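Local coordinates for probable AP endonuclease (African swine fever virus, PDB 6KI3), which cleaves DNA on the 5' side of abasic sites during repair, using three zinc ions, and also has a proofreading 3'-5' exonuclease activity, at residues A[79-84]-A[143-148]; A[100-105]-A[115-120]; A[187-190]-A[195-198]; A[222-227]-A[257-262]. One frame throughout, in Å; residues are numbered along the deposited sequence.

Interaction 1. Residues A[79-84]-A[143-148]. With ZN (zinc ion), chain K; ZN (zinc ion), chain J; nucleotides of chain C.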
loop_
_atom_site.group_PDB
_atom_site.type_symbol
_atom_site.label_atom_id
_atom_site.label_comp_id
_atom_site.label_asym_id
_atom_site.label_seq_id
_atom_site.Cartn_x
_atom_site.Cartn_y
_atom_site.Cartn_z
ATOM N N TRP A 79 -8.828 8.857 -3.231
ATOM C CA TRP A 79 -7.469 8.902 -2.698
ATOM C C TRP A 79 -6.674 7.813 -3.406
ATOM O O TRP A 79 -6.725 6.643 -3.024
ATOM C CB TRP A 79 -7.465 8.708 -1.187
ATOM C CG TRP A 79 -6.157 9.060 -0.542
ATOM C CD1 TRP A 79 -5.828 10.248 0.044
ATOM C CD2 TRP A 79 -5.000 8.221 -0.423
ATOM N NE1 TRP A 79 -4.542 10.200 0.523
ATOM C CE2 TRP A 79 -4.011 8.967 0.249
ATOM C CE3 TRP A 79 -4.705 6.912 -0.815
ATOM C CZ2 TRP A 79 -2.749 8.449 0.533
ATOM C CZ3 TRP A 79 -3.453 6.400 -0.531
ATOM C CH2 TRP A 79 -2.491 7.166 0.136
ATOM N N VAL A 80 -5.947 8.194 -4.447
ATOM C CA VAL A 80 -5.199 7.247 -5.265
ATOM C C VAL A 80 -3.723 7.344 -4.913
ATOM O O VAL A 80 -3.171 8.443 -4.781
ATOM C CB VAL A 80 -5.430 7.507 -6.766
ATOM C CG1 VAL A 80 -4.753 6.432 -7.602
ATOM C CG2 VAL A 80 -6.920 7.568 -7.067
ATOM N N VAL A 81 -3.087 6.190 -4.747
ATOM C CA VAL A 81 -1.651 6.109 -4.522
ATOM C C VAL A 81 -1.050 5.265 -5.637
ATOM O O VAL A 81 -1.673 4.324 -6.138
ATOM C CB VAL A 81 -1.313 5.525 -3.129
ATOM C CG1 VAL A 81 -1.760 4.071 -3.019
ATOM C CG2 VAL A 81 0.173 5.665 -2.824
ATOM N N ALA A 82 0.157 5.631 -6.049
ATOM C CA ALA A 82 0.885 4.895 -7.071
ATOM C C ALA A 82 1.907 3.991 -6.398
ATOM O O ALA A 82 2.614 4.419 -5.482
ATOM C CB ALA A 82 1.579 5.847 -8.047
ATOM N N HIS A 83 1.970 2.739 -6.838
ATOM C CA HIS A 83 3.004 1.826 -6.375
ATOM C C HIS A 83 4.205 1.945 -7.300
ATOM O O HIS A 83 4.064 1.866 -8.525
ATOM C CB HIS A 83 2.494 0.386 -6.337
ATOM C CG HIS A 83 3.364 -0.542 -5.547
ATOM N ND1 HIS A 83 4.702 -0.728 -5.825
ATOM C CD2 HIS A 83 3.087 -1.339 -4.487
ATOM C CE1 HIS A 83 5.211 -1.597 -4.969
ATOM N NE2 HIS A 83 4.252 -1.983 -4.148
ATOM N N GLY A 84 5.380 2.158 -6.715
ATOM C CA GLY A 84 6.582 2.266 -7.510
ATOM C C GLY A 84 6.964 0.947 -8.150
ATOM O O GLY A 84 6.496 -0.128 -7.770
ATOM N N VAL A 143 3.557 12.062 -1.138
ATOM C CA VAL A 143 4.268 11.464 -0.013
ATOM C C VAL A 143 4.887 10.149 -0.462
ATOM O O VAL A 143 4.210 9.307 -1.064
ATOM C CB VAL A 143 3.326 11.242 1.181
ATOM C CG1 VAL A 143 4.017 10.423 2.263
ATOM C CG2 VAL A 143 2.850 12.574 1.736
ATOM N N ILE A 144 6.172 9.968 -0.172
ATOM C CA ILE A 144 6.831 8.684 -0.396
ATOM C C ILE A 144 6.479 7.775 0.777
ATOM O O ILE A 144 6.880 8.031 1.914
ATOM C CB ILE A 144 8.348 8.842 -0.543
ATOM C CG1 ILE A 144 8.684 9.735 -1.739
ATOM C CG2 ILE A 144 9.010 7.481 -0.693
ATOM C CD1 ILE A 144 10.170 9.862 -2.003
ATOM N N TYR A 145 5.719 6.715 0.505
ATOM C CA TYR A 145 5.313 5.754 1.525
ATOM C C TYR A 145 6.291 4.584 1.510
ATOM O O TYR A 145 6.346 3.825 0.538
ATOM C CB TYR A 145 3.883 5.273 1.287
ATOM C CG TYR A 145 2.823 6.294 1.628
ATOM C CD1 TYR A 145 2.390 6.464 2.937
ATOM C CD2 TYR A 145 2.246 7.082 0.640
ATOM C CE1 TYR A 145 1.419 7.392 3.255
ATOM C CE2 TYR A 145 1.272 8.015 0.948
ATOM C CZ TYR A 145 0.862 8.165 2.257
ATOM O OH TYR A 145 -0.106 9.091 2.571
ATOM N N LEU A 146 7.058 4.439 2.588
ATOM C CA LEU A 146 7.991 3.328 2.715
ATOM C C LEU A 146 7.244 2.102 3.228
ATOM O O LEU A 146 6.662 2.134 4.318
ATOM C CB LEU A 146 9.140 3.698 3.650
ATOM C CG LEU A 146 9.956 4.925 3.237
ATOM C CD1 LEU A 146 11.120 5.143 4.190
ATOM C CD2 LEU A 146 10.446 4.788 1.804
ATOM N N GLU A 147 7.258 1.027 2.445
ATOM C CA GLU A 147 6.477 -0.161 2.758
ATOM C C GLU A 147 7.290 -1.142 3.592
ATOM O O GLU A 147 8.490 -1.326 3.367
ATOM C CB GLU A 147 5.995 -0.843 1.475
ATOM C CG GLU A 147 5.110 -2.057 1.719
ATOM C CD GLU A 147 4.546 -2.644 0.441
ATOM O OE1 GLU A 147 3.882 -3.697 0.515
ATOM O OE2 GLU A 147 4.763 -2.053 -0.638
ATOM N N THR A 148 6.626 -1.763 4.560
ATOM C CA THR A 148 7.236 -2.821 5.352
ATOM C C THR A 148 7.598 -3.992 4.444
ATOM O O THR A 148 6.708 -4.556 3.790
ATOM C CB THR A 148 6.285 -3.283 6.454
ATOM O OG1 THR A 148 5.047 -3.708 5.870
ATOM C CG2 THR A 148 6.011 -2.150 7.435
HETATM ZN ZN ZN K . 4.429 -3.237 -2.392
HETATM ZN ZN ZN J . 2.075 -4.266 -0.491
ATOM O "O5'" 3DR C 1 2.368 -6.390 -3.600
ATOM P P 3DR C 1 3.591 -6.305 -2.559
ATOM O OP1 3DR C 1 4.413 -5.144 -3.062
ATOM O OP2 3DR C 1 2.904 -6.064 -1.238
ATOM O OP3 3DR C 1 4.281 -7.641 -2.681
ATOM C "C2'" 3DR C 1 0.161 -5.054 -7.179
ATOM C "C5'" 3DR C 1 2.572 -6.207 -4.999
ATOM C "C4'" 3DR C 1 1.295 -6.610 -5.723
ATOM O "O4'" 3DR C 1 0.173 -6.060 -5.030
ATOM C "C1'" 3DR C 1 -0.651 -5.299 -5.915
ATOM C "C3'" 3DR C 1 1.259 -6.098 -7.152
ATOM O "O3'" 3DR C 1 0.892 -7.170 -8.022
#

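Interaction 2. Residues A[100-105]-A[115-120]. With ZN (zinc ion), chain K.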
loop_
_atom_site.group_PDB
_atom_site.type_symbol
_atom_site.label_atom_id
_atom_site.label_comp_id
_atom_site.label_asym_id
_atom_site.label_seq_id
_atom_site.Cartn_x
_atom_site.Cartn_y
_atom_site.Cartn_z
ATOM N N HIS A 100 16.703 8.921 -10.582
ATOM C CA HIS A 100 16.124 9.836 -11.559
ATOM C C HIS A 100 14.762 9.345 -12.035
ATOM O O HIS A 100 13.854 10.149 -12.274
ATOM C CB HIS A 100 17.071 10.017 -12.743
ATOM C CG HIS A 100 16.496 10.850 -13.843
ATOM N ND1 HIS A 100 15.852 10.300 -14.929
ATOM C CD2 HIS A 100 16.453 12.193 -14.017
ATOM C CE1 HIS A 100 15.441 11.267 -15.728
ATOM N NE2 HIS A 100 15.794 12.425 -15.200
ATOM N N PHE A 101 14.600 8.027 -12.177
ATOM C CA PHE A 101 13.314 7.482 -12.601
ATOM C C PHE A 101 12.239 7.715 -11.546
ATOM O O PHE A 101 11.090 8.028 -11.880
ATOM C CB PHE A 101 13.451 5.993 -12.911
ATOM C CG PHE A 101 12.226 5.391 -13.535
ATOM C CD1 PHE A 101 11.994 5.519 -14.893
ATOM C CD2 PHE A 101 11.306 4.700 -12.764
ATOM C CE1 PHE A 101 10.866 4.971 -15.473
ATOM C CE2 PHE A 101 10.177 4.147 -13.337
ATOM C CZ PHE A 101 9.958 4.282 -14.695
ATOM N N ILE A 102 12.593 7.563 -10.266
ATOM C CA ILE A 102 11.659 7.880 -9.189
ATOM C C ILE A 102 11.263 9.348 -9.243
ATOM O O ILE A 102 10.122 9.706 -8.926
ATOM C CB ILE A 102 12.278 7.510 -7.826
ATOM C CG1 ILE A 102 12.602 6.016 -7.777
ATOM C CG2 ILE A 102 11.346 7.892 -6.681
ATOM C CD1 ILE A 102 13.288 5.591 -6.503
ATOM N N GLN A 103 12.187 10.218 -9.660
ATOM C CA GLN A 103 11.874 11.638 -9.756
ATOM C C GLN A 103 10.806 11.910 -10.805
ATOM O O GLN A 103 9.981 12.815 -10.627
ATOM C CB GLN A 103 13.141 12.434 -10.066
ATOM C CG GLN A 103 13.034 13.907 -9.722
ATOM C CD GLN A 103 12.806 14.139 -8.241
ATOM O OE1 GLN A 103 13.321 13.405 -7.398
ATOM N NE2 GLN A 103 12.025 15.163 -7.915
ATOM N N GLN A 104 10.805 11.120 -11.868
ATOM C CA GLN A 104 9.799 11.223 -12.903
ATOM C C GLN A 104 8.424 10.829 -12.403
ATOM O O GLN A 104 7.484 11.503 -12.648
ATOM C CB GLN A 104 10.162 10.372 -14.107
ATOM C CG GLN A 104 11.568 10.561 -14.596
ATOM C CD GLN A 104 11.911 9.712 -15.781
ATOM O OE1 GLN A 104 12.977 9.118 -15.830
ATOM N NE2 GLN A 104 11.021 9.658 -16.758
ATOM N N GLU A 105 8.351 9.740 -11.665
ATOM C CA GLU A 105 7.092 9.251 -11.111
ATOM C C GLU A 105 6.498 10.250 -10.126
ATOM O O GLU A 105 5.299 10.547 -10.171
ATOM C CB GLU A 105 7.309 7.895 -10.439
ATOM C CG GLU A 105 7.506 6.739 -11.405
ATOM C CD GLU A 105 7.900 5.457 -10.699
ATOM O OE1 GLU A 105 9.047 5.377 -10.211
ATOM O OE2 GLU A 105 7.062 4.534 -10.623
ATOM N N LYS A 115 -1.802 10.841 -4.609
ATOM C CA LYS A 115 -1.379 11.334 -3.304
ATOM C C LYS A 115 0.012 10.865 -2.895
ATOM O O LYS A 115 0.659 11.541 -2.088
ATOM C CB LYS A 115 -2.388 10.912 -2.235
ATOM C CG LYS A 115 -3.831 11.246 -2.576
ATOM C CD LYS A 115 -4.101 12.741 -2.485
ATOM C CE LYS A 115 -5.573 13.045 -2.723
ATOM N NZ LYS A 115 -5.897 14.485 -2.528
ATOM N N GLY A 116 0.490 9.738 -3.412
ATOM C CA GLY A 116 1.779 9.259 -2.950
ATOM C C GLY A 116 2.356 8.194 -3.855
ATOM O O GLY A 116 1.736 7.765 -4.832
ATOM N N LEU A 117 3.570 7.770 -3.504
ATOM C CA LEU A 117 4.293 6.729 -4.222
ATOM C C LEU A 117 4.878 5.748 -3.217
ATOM O O LEU A 117 5.603 6.151 -2.303
ATOM C CB LEU A 117 5.409 7.320 -5.092
ATOM C CG LEU A 117 6.131 6.344 -6.024
ATOM C CD1 LEU A 117 5.227 5.922 -7.172
ATOM C CD2 LEU A 117 7.423 6.952 -6.549
ATOM N N VAL A 118 4.565 4.467 -3.390
ATOM C CA VAL A 118 5.027 3.424 -2.482
ATOM C C VAL A 118 6.362 2.884 -2.976
ATOM O O VAL A 118 6.481 2.456 -4.131
ATOM C CB VAL A 118 3.990 2.296 -2.363
ATOM C CG1 VAL A 118 4.488 1.218 -1.411
ATOM C CG2 VAL A 118 2.651 2.849 -1.899
ATOM N N LEU A 119 7.364 2.902 -2.103
ATOM C CA LEU A 119 8.655 2.288 -2.369
ATOM C C LEU A 119 8.917 1.204 -1.333
ATOM O O LEU A 119 8.506 1.316 -0.174
ATOM C CB LEU A 119 9.792 3.319 -2.345
ATOM C CG LEU A 119 9.721 4.448 -3.378
ATOM C CD1 LEU A 119 11.009 5.260 -3.385
ATOM C CD2 LEU A 119 9.422 3.894 -4.761
ATOM N N HIS A 120 9.602 0.147 -1.761
ATOM C CA HIS A 120 9.877 -0.993 -0.899
ATOM C C HIS A 120 11.161 -0.767 -0.114
ATOM O O HIS A 120 12.209 -0.470 -0.695
ATOM C CB HIS A 120 9.983 -2.278 -1.719
ATOM C CG HIS A 120 8.662 -2.809 -2.175
ATOM N ND1 HIS A 120 8.537 -3.971 -2.903
ATOM C CD2 HIS A 120 7.405 -2.335 -2.003
ATOM C CE1 HIS A 120 7.260 -4.191 -3.161
ATOM N NE2 HIS A 120 6.552 -3.213 -2.625
HETATM ZN ZN ZN K . 4.429 -3.237 -2.392
#

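Interaction 3. Residues A[187-190]-A[195-198]. With ZN (zinc ion), chain I; nucleotides of chain C.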
loop_
_atom_site.group_PDB
_atom_site.type_symbol
_atom_site.label_atom_id
_atom_site.label_comp_id
_atom_site.label_asym_id
_atom_site.label_seq_id
_atom_site.Cartn_x
_atom_site.Cartn_y
_atom_site.Cartn_z
ATOM N N HIS A 187 3.310 -8.663 5.037
ATOM C CA HIS A 187 4.767 -8.608 5.048
ATOM C C HIS A 187 5.323 -8.701 6.463
ATOM O O HIS A 187 6.275 -9.449 6.712
ATOM C CB HIS A 187 5.251 -7.330 4.365
ATOM C CG HIS A 187 4.969 -7.290 2.896
ATOM N ND1 HIS A 187 5.451 -6.298 2.071
ATOM C CD2 HIS A 187 4.254 -8.124 2.105
ATOM C CE1 HIS A 187 5.045 -6.522 0.834
ATOM N NE2 HIS A 187 4.316 -7.623 0.829
ATOM N N ILE A 188 4.747 -7.946 7.404
ATOM C CA ILE A 188 5.204 -8.040 8.788
ATOM C C ILE A 188 4.913 -9.425 9.346
ATOM O O ILE A 188 5.644 -9.923 10.211
ATOM C CB ILE A 188 4.571 -6.931 9.655
ATOM C CG1 ILE A 188 3.063 -7.143 9.807
ATOM C CG2 ILE A 188 4.865 -5.558 9.065
ATOM C CD1 ILE A 188 2.423 -6.221 10.824
ATOM N N TRP A 189 3.850 -10.070 8.861
ATOM C CA TRP A 189 3.608 -11.468 9.200
ATOM C C TRP A 189 4.714 -12.355 8.645
ATOM O O TRP A 189 5.271 -13.196 9.360
ATOM C CB TRP A 189 2.245 -11.900 8.661
ATOM C CG TRP A 189 2.001 -13.378 8.702
ATOM C CD1 TRP A 189 2.275 -14.281 7.716
ATOM C CD2 TRP A 189 1.414 -14.123 9.775
ATOM N NE1 TRP A 189 1.904 -15.543 8.112
ATOM C CE2 TRP A 189 1.371 -15.472 9.372
ATOM C CE3 TRP A 189 0.923 -13.780 11.039
ATOM C CZ2 TRP A 189 0.856 -16.479 10.187
ATOM C CZ3 TRP A 189 0.415 -14.781 11.846
ATOM C CH2 TRP A 189 0.385 -16.114 11.418
ATOM N N SER A 190 5.046 -12.174 7.363
ATOM C CA SER A 190 6.129 -12.937 6.754
ATOM C C SER A 190 7.461 -12.667 7.444
ATOM O O SER A 190 8.332 -13.543 7.474
ATOM C CB SER A 190 6.221 -12.609 5.263
ATOM O OG SER A 190 7.369 -13.195 4.674
ATOM N N ILE A 195 0.128 -11.296 14.169
ATOM C CA ILE A 195 -0.950 -10.318 14.271
ATOM C C ILE A 195 -2.287 -11.029 14.102
ATOM O O ILE A 195 -3.263 -10.436 13.628
ATOM C CB ILE A 195 -0.788 -9.196 13.230
ATOM C CG1 ILE A 195 -0.637 -9.793 11.828
ATOM C CG2 ILE A 195 0.404 -8.316 13.575
ATOM C CD1 ILE A 195 -0.580 -8.762 10.722
ATOM N N SER A 196 -2.342 -12.302 14.500
ATOM C CA SER A 196 -3.532 -13.109 14.248
ATOM C C SER A 196 -4.689 -12.700 15.152
ATOM O O SER A 196 -5.820 -12.519 14.685
ATOM C CB SER A 196 -3.205 -14.591 14.427
ATOM O OG SER A 196 -2.311 -15.038 13.423
ATOM N N SER A 197 -4.433 -12.552 16.446
ATOM C CA SER A 197 -5.495 -12.239 17.389
ATOM C C SER A 197 -5.637 -10.732 17.574
ATOM O O SER A 197 -4.763 -9.946 17.197
ATOM C CB SER A 197 -5.237 -12.901 18.741
ATOM O OG SER A 197 -4.304 -12.159 19.505
ATOM N N TYR A 198 -6.766 -10.339 18.173
ATOM C CA TYR A 198 -7.017 -8.928 18.450
ATOM C C TYR A 198 -5.929 -8.338 19.338
ATOM O O TYR A 198 -5.452 -7.224 19.090
ATOM C CB TYR A 198 -8.393 -8.765 19.101
ATOM C CG TYR A 198 -8.817 -7.329 19.329
ATOM C CD1 TYR A 198 -8.413 -6.632 20.461
ATOM C CD2 TYR A 198 -9.632 -6.672 18.415
ATOM C CE1 TYR A 198 -8.799 -5.322 20.672
ATOM C CE2 TYR A 198 -10.026 -5.362 18.618
ATOM C CZ TYR A 198 -9.605 -4.693 19.749
ATOM O OH TYR A 198 -9.993 -3.389 19.958
HETATM ZN ZN ZN I . 3.428 -8.451 -0.864
ATOM O "O5'" 3DR C 1 2.368 -6.390 -3.600
ATOM P P 3DR C 1 3.591 -6.305 -2.559
ATOM O OP1 3DR C 1 4.413 -5.144 -3.062
ATOM O OP2 3DR C 1 2.904 -6.064 -1.238
ATOM O OP3 3DR C 1 4.281 -7.641 -2.681
ATOM C "C2'" 3DR C 1 0.161 -5.054 -7.179
ATOM C "C5'" 3DR C 1 2.572 -6.207 -4.999
ATOM C "C4'" 3DR C 1 1.295 -6.610 -5.723
ATOM O "O4'" 3DR C 1 0.173 -6.060 -5.030
ATOM C "C1'" 3DR C 1 -0.651 -5.299 -5.915
ATOM C "C3'" 3DR C 1 1.259 -6.098 -7.152
ATOM O "O3'" 3DR C 1 0.892 -7.170 -8.022
#

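Interaction 4. Residues A[222-227]-A[257-262]. With ZN (zinc ion), chain J.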
loop_
_atom_site.group_PDB
_atom_site.type_symbol
_atom_site.label_atom_id
_atom_site.label_comp_id
_atom_site.label_asym_id
_atom_site.label_seq_id
_atom_site.Cartn_x
_atom_site.Cartn_y
_atom_site.Cartn_z
ATOM N N PHE A 222 -2.115 1.635 4.711
ATOM C CA PHE A 222 -2.152 0.208 4.996
ATOM C C PHE A 222 -2.424 -0.609 3.742
ATOM O O PHE A 222 -3.216 -0.212 2.882
ATOM C CB PHE A 222 -3.217 -0.118 6.046
ATOM C CG PHE A 222 -2.813 0.244 7.440
ATOM C CD1 PHE A 222 -3.071 1.505 7.943
ATOM C CD2 PHE A 222 -2.168 -0.680 8.247
ATOM C CE1 PHE A 222 -2.697 1.839 9.225
ATOM C CE2 PHE A 222 -1.791 -0.351 9.533
ATOM C CZ PHE A 222 -2.056 0.911 10.023
ATOM N N HIS A 223 -1.756 -1.757 3.658
ATOM C CA HIS A 223 -2.079 -2.816 2.709
ATOM C C HIS A 223 -2.712 -3.951 3.506
ATOM O O HIS A 223 -2.017 -4.657 4.245
ATOM C CB HIS A 223 -0.835 -3.294 1.964
ATOM C CG HIS A 223 -0.304 -2.310 0.970
ATOM N ND1 HIS A 223 0.950 -2.425 0.408
ATOM C CD2 HIS A 223 -0.857 -1.199 0.430
ATOM C CE1 HIS A 223 1.147 -1.425 -0.432
ATOM N NE2 HIS A 223 0.066 -0.666 -0.437
ATOM N N LEU A 224 -4.027 -4.116 3.369
ATOM C CA LEU A 224 -4.768 -5.131 4.120
ATOM C C LEU A 224 -4.704 -6.443 3.349
ATOM O O LEU A 224 -5.542 -6.728 2.493
ATOM C CB LEU A 224 -6.207 -4.689 4.356
ATOM C CG LEU A 224 -6.402 -3.417 5.182
ATOM C CD1 LEU A 224 -7.871 -3.227 5.537
ATOM C CD2 LEU A 224 -5.541 -3.451 6.436
ATOM N N ASN A 225 -3.699 -7.256 3.664
ATOM C CA ASN A 225 -3.469 -8.518 2.974
ATOM C C ASN A 225 -3.323 -9.641 3.986
ATOM O O ASN A 225 -2.520 -9.541 4.920
ATOM C CB ASN A 225 -2.215 -8.455 2.094
ATOM C CG ASN A 225 -2.275 -7.348 1.064
ATOM O OD1 ASN A 225 -3.339 -7.039 0.527
ATOM N ND2 ASN A 225 -1.127 -6.746 0.778
ATOM N N ASP A 226 -4.099 -10.704 3.802
ATOM C CA ASP A 226 -3.811 -11.957 4.476
ATOM C C ASP A 226 -2.647 -12.645 3.769
ATOM O O ASP A 226 -2.292 -12.308 2.636
ATOM C CB ASP A 226 -5.048 -12.856 4.493
ATOM C CG ASP A 226 -5.061 -13.814 5.670
ATOM O OD1 ASP A 226 -3.985 -14.338 6.025
ATOM O OD2 ASP A 226 -6.149 -14.042 6.241
ATOM N N ALA A 227 -2.039 -13.610 4.450
ATOM C CA ALA A 227 -0.846 -14.273 3.944
ATOM C C ALA A 227 -1.091 -15.769 3.827
ATOM O O ALA A 227 -1.574 -16.400 4.773
ATOM C CB ALA A 227 0.361 -14.003 4.845
ATOM N N SER A 257 -10.442 -11.121 15.522
ATOM C CA SER A 257 -9.260 -11.249 14.686
ATOM C C SER A 257 -8.347 -10.040 14.862
ATOM O O SER A 257 -8.738 -9.000 15.399
ATOM C CB SER A 257 -9.653 -11.386 13.216
ATOM O OG SER A 257 -10.342 -10.232 12.761
ATOM N N GLY A 258 -7.107 -10.191 14.396
ATOM C CA GLY A 258 -6.196 -9.062 14.380
ATOM C C GLY A 258 -6.567 -8.024 13.341
ATOM O O GLY A 258 -6.250 -6.842 13.502
ATOM N N LEU A 259 -7.252 -8.443 12.272
ATOM C CA LEU A 259 -7.631 -7.504 11.221
ATOM C C LEU A 259 -8.641 -6.481 11.724
ATOM O O LEU A 259 -8.542 -5.293 11.394
ATOM C CB LEU A 259 -8.200 -8.254 10.018
ATOM C CG LEU A 259 -8.771 -7.358 8.972
ATOM C CD1 LEU A 259 -7.740 -6.969 7.997
ATOM C CD2 LEU A 259 -9.961 -7.975 8.275
ATOM N N TYR A 260 -9.626 -6.921 12.512
ATOM C CA TYR A 260 -10.622 -5.984 13.025
ATOM C C TYR A 260 -9.980 -4.900 13.878
ATOM O O TYR A 260 -10.467 -3.764 13.907
ATOM C CB TYR A 260 -11.692 -6.725 13.826
ATOM C CG TYR A 260 -12.700 -5.799 14.466
ATOM C CD1 TYR A 260 -13.540 -5.015 13.687
ATOM C CD2 TYR A 260 -12.808 -5.703 15.846
ATOM C CE1 TYR A 260 -14.463 -4.165 14.263
ATOM C CE2 TYR A 260 -13.729 -4.855 16.433
ATOM C CZ TYR A 260 -14.554 -4.087 15.637
ATOM O OH TYR A 260 -15.473 -3.241 16.213
ATOM N N CYS A 261 -8.890 -5.225 14.574
ATOM C CA CYS A 261 -8.152 -4.196 15.298
ATOM C C CYS A 261 -7.468 -3.235 14.332
ATOM O O CYS A 261 -7.368 -2.034 14.610
ATOM C CB CYS A 261 -7.133 -4.839 16.237
ATOM S SG CYS A 261 -6.255 -3.665 17.293
ATOM N N PHE A 262 -6.990 -3.745 13.194
ATOM C CA PHE A 262 -6.443 -2.865 12.166
ATOM C C PHE A 262 -7.530 -1.985 11.563
ATOM O O PHE A 262 -7.282 -0.818 11.240
ATOM C CB PHE A 262 -5.754 -3.686 11.073
ATOM C CG PHE A 262 -4.349 -4.103 11.414
ATOM C CD1 PHE A 262 -3.284 -3.250 11.175
ATOM C CD2 PHE A 262 -4.092 -5.349 11.961
ATOM C CE1 PHE A 262 -1.989 -3.629 11.484
ATOM C CE2 PHE A 262 -2.800 -5.734 12.272
ATOM C CZ PHE A 262 -1.748 -4.873 12.032
HETATM ZN ZN ZN J . 2.075 -4.266 -0.491
#

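Interaction 1. Residues A[79-84]-A[143-148]
His83 and Glu147 meet through a shared zinc ion. His83 NE2 lies 2.2 Å from it and Glu147 OE2 2.1 Å, with OP1 of the abasic-site analogue and His120 NE2 as the other ligands. The second carboxylate oxygen, Glu147 OE1, binds a neighbouring zinc at 2.1 Å, so the glutamate bridges two metals; OP2 of the same phosphate also reaches that second ion. With CG anti to the backbone N (chi1 -177°) and an extended chain beyond it, Glu147 projects its carboxylate between the metals. The imidazole of His83 is steadied by ND1, which donates to Gly84 O at 2.7 Å, almost in the ring plane. Farther from the metals, toward the N-terminal strand ends, Tyr145 OH comes to the edge of the Trp79 indole, 3.4 Å from CZ2. The two strands are second neighbours, with strand 116-120 between them, and their axes pass at 9.1 Å, inclined by 61°. Strands inclined in this way, with metal ligands at their C-terminal ends, are typical of the TIM-barrel active site of endonuclease IV relatives.

Interaction 2. Residues A[100-105]-A[115-120]
Ile102 and Leu119 reach toward each other tip to tip, CD1 to CD1 at 3.9 Å, inside a beta-alpha-beta unit of the TIM barrel. Here helix 96-112 returns across the outside of the sheet to strand 116-120, with the two segments 150° apart in direction. The isoleucine serves two partners because its branches diverge: CG1, anti to the carbonyl carbon (chi1 -60°), carries CD1 to Leu119, whereas CG2 lies 4.0 Å from Leu117 CD2. Leu117 CG is turned anti to its own backbone N, which places CD2 beside Glu105 CB at 4.0 Å; these two side chains cross nearly at right angles. Glu105 is thus apolar at its root and polar at its end, where OE1 lies close to Asp88 OD2. That proximity of two carboxylates would tend to favour a proton on one of them. On the inner side of the barrel, His120 NE2 binds a zinc ion at 2.1 Å. Glu105 OE2 is buried without a polar partner in the model, 4.1 Å from Leu117 CD1.

Interaction 3. Residues A[187-190]-A[195-198]
Ser196 OG is hydrogen-bonded to Ile246 O and at the same time rests against Trp189, 3.2 Å from CZ3. The pair belongs to the connection between helices 185-190 and 198-209, beside the metal site of a TIM barrel. Trp189 is held at its other end by NE1, bonded to Thr229 O, so the indole is fixed by a polar contact remote from the serine. The approach of Ser196 OG to the ring is oblique; Ile195 N, by contrast, lies near the ring plane at the edge, 4.1 Å from CE3. On the apolar side Ile188 and Ile195 cross at about a right angle, CD1 to CD1 at 3.9 Å. Both isoleucines put CG1 between the backbone N and the carbonyl carbon (chi1 67° and 53°), and in each case this rotation sends CD1 across to the other. The helix following the loop starts with Ser197 as N-cap, its OG bonded to Asp200 N. One residue before Ile188, His187 NE2 binds a zinc ion at 2.1 Å that Asp236, His238 and the DNA phosphate complete, with OP3 in the plane of the imidazole. The other ring nitrogen, His187 ND1, is hydrogen-bonded to Thr148 O.

Interaction 4. Residues A[222-227]-A[257-262]
Phe222 presents CE2 to the edge of the Phe262 ring, in that ring's plane and 3.7 Å from CD1; Gly258 C, one helical turn earlier, also lies at this edge. The planes are inclined by 74° with centroids 5.9 Å apart. With CG anti to the carbonyl carbon (chi1 -76° and -82°), both rings are carried into the space between strand and helix, where the side chains cross at roughly a right angle. Around them, Phe222 touches Ile183, and Phe262 touches Ala201 and Leu205 of helix 198-209. A second, looser apolar contact joins Leu224 CD2 to Leu259 CD1 at 4.4 Å. The helix carrying Leu259 and Phe262 begins at Ser257, the N-cap, whose OG accepts a weak bond from Tyr260 N at 3.4 Å. Polar groups of the strand serve the metal site instead. His223 ND1 binds a zinc ion at 2.3 Å, and its NE2 is tied to Gln48 OE1, which fixes the ring's rotation. Asn225 is a second-shell residue: ND2 bonds to the zinc ligands Asp184 and Glu276. Leu224 O and Asn225 OD1, two acceptors 3.0 Å apart, are reconciled by Arg277, whose NH2 and NH1 respectively bond to them. This is a barrel strand covered by an outer helix on its apolar side and supplying a zinc ligand on the other, as in the TIM-barrel AP endonucleases.

All four contacts are buried, but at different depths. Interaction 1 lies about 6 Å from the chain centre, inside the barrel, and its chemistry is metal coordination and aromatic fill. Interactions 2 and 4, on opposite sides of that centre, are strand-to-helix contacts of the outer layer and mainly apolar across their segments, with no hydrogen bond between them; each nevertheless carries a zinc-binding histidine. Interaction 3 is the farthest out, its centre about 16 Å from that of the chain, and combines isoleucines with a serine beside an indole. Interactions 1 and 2 share one zinc ion, interactions 1 and 4 another. Strand 116-120 of interaction 2 separates the two strands of interaction 1. Interactions 3 and 4 adjoin through Ser196 O and Gly258 N, 2.7 Å apart.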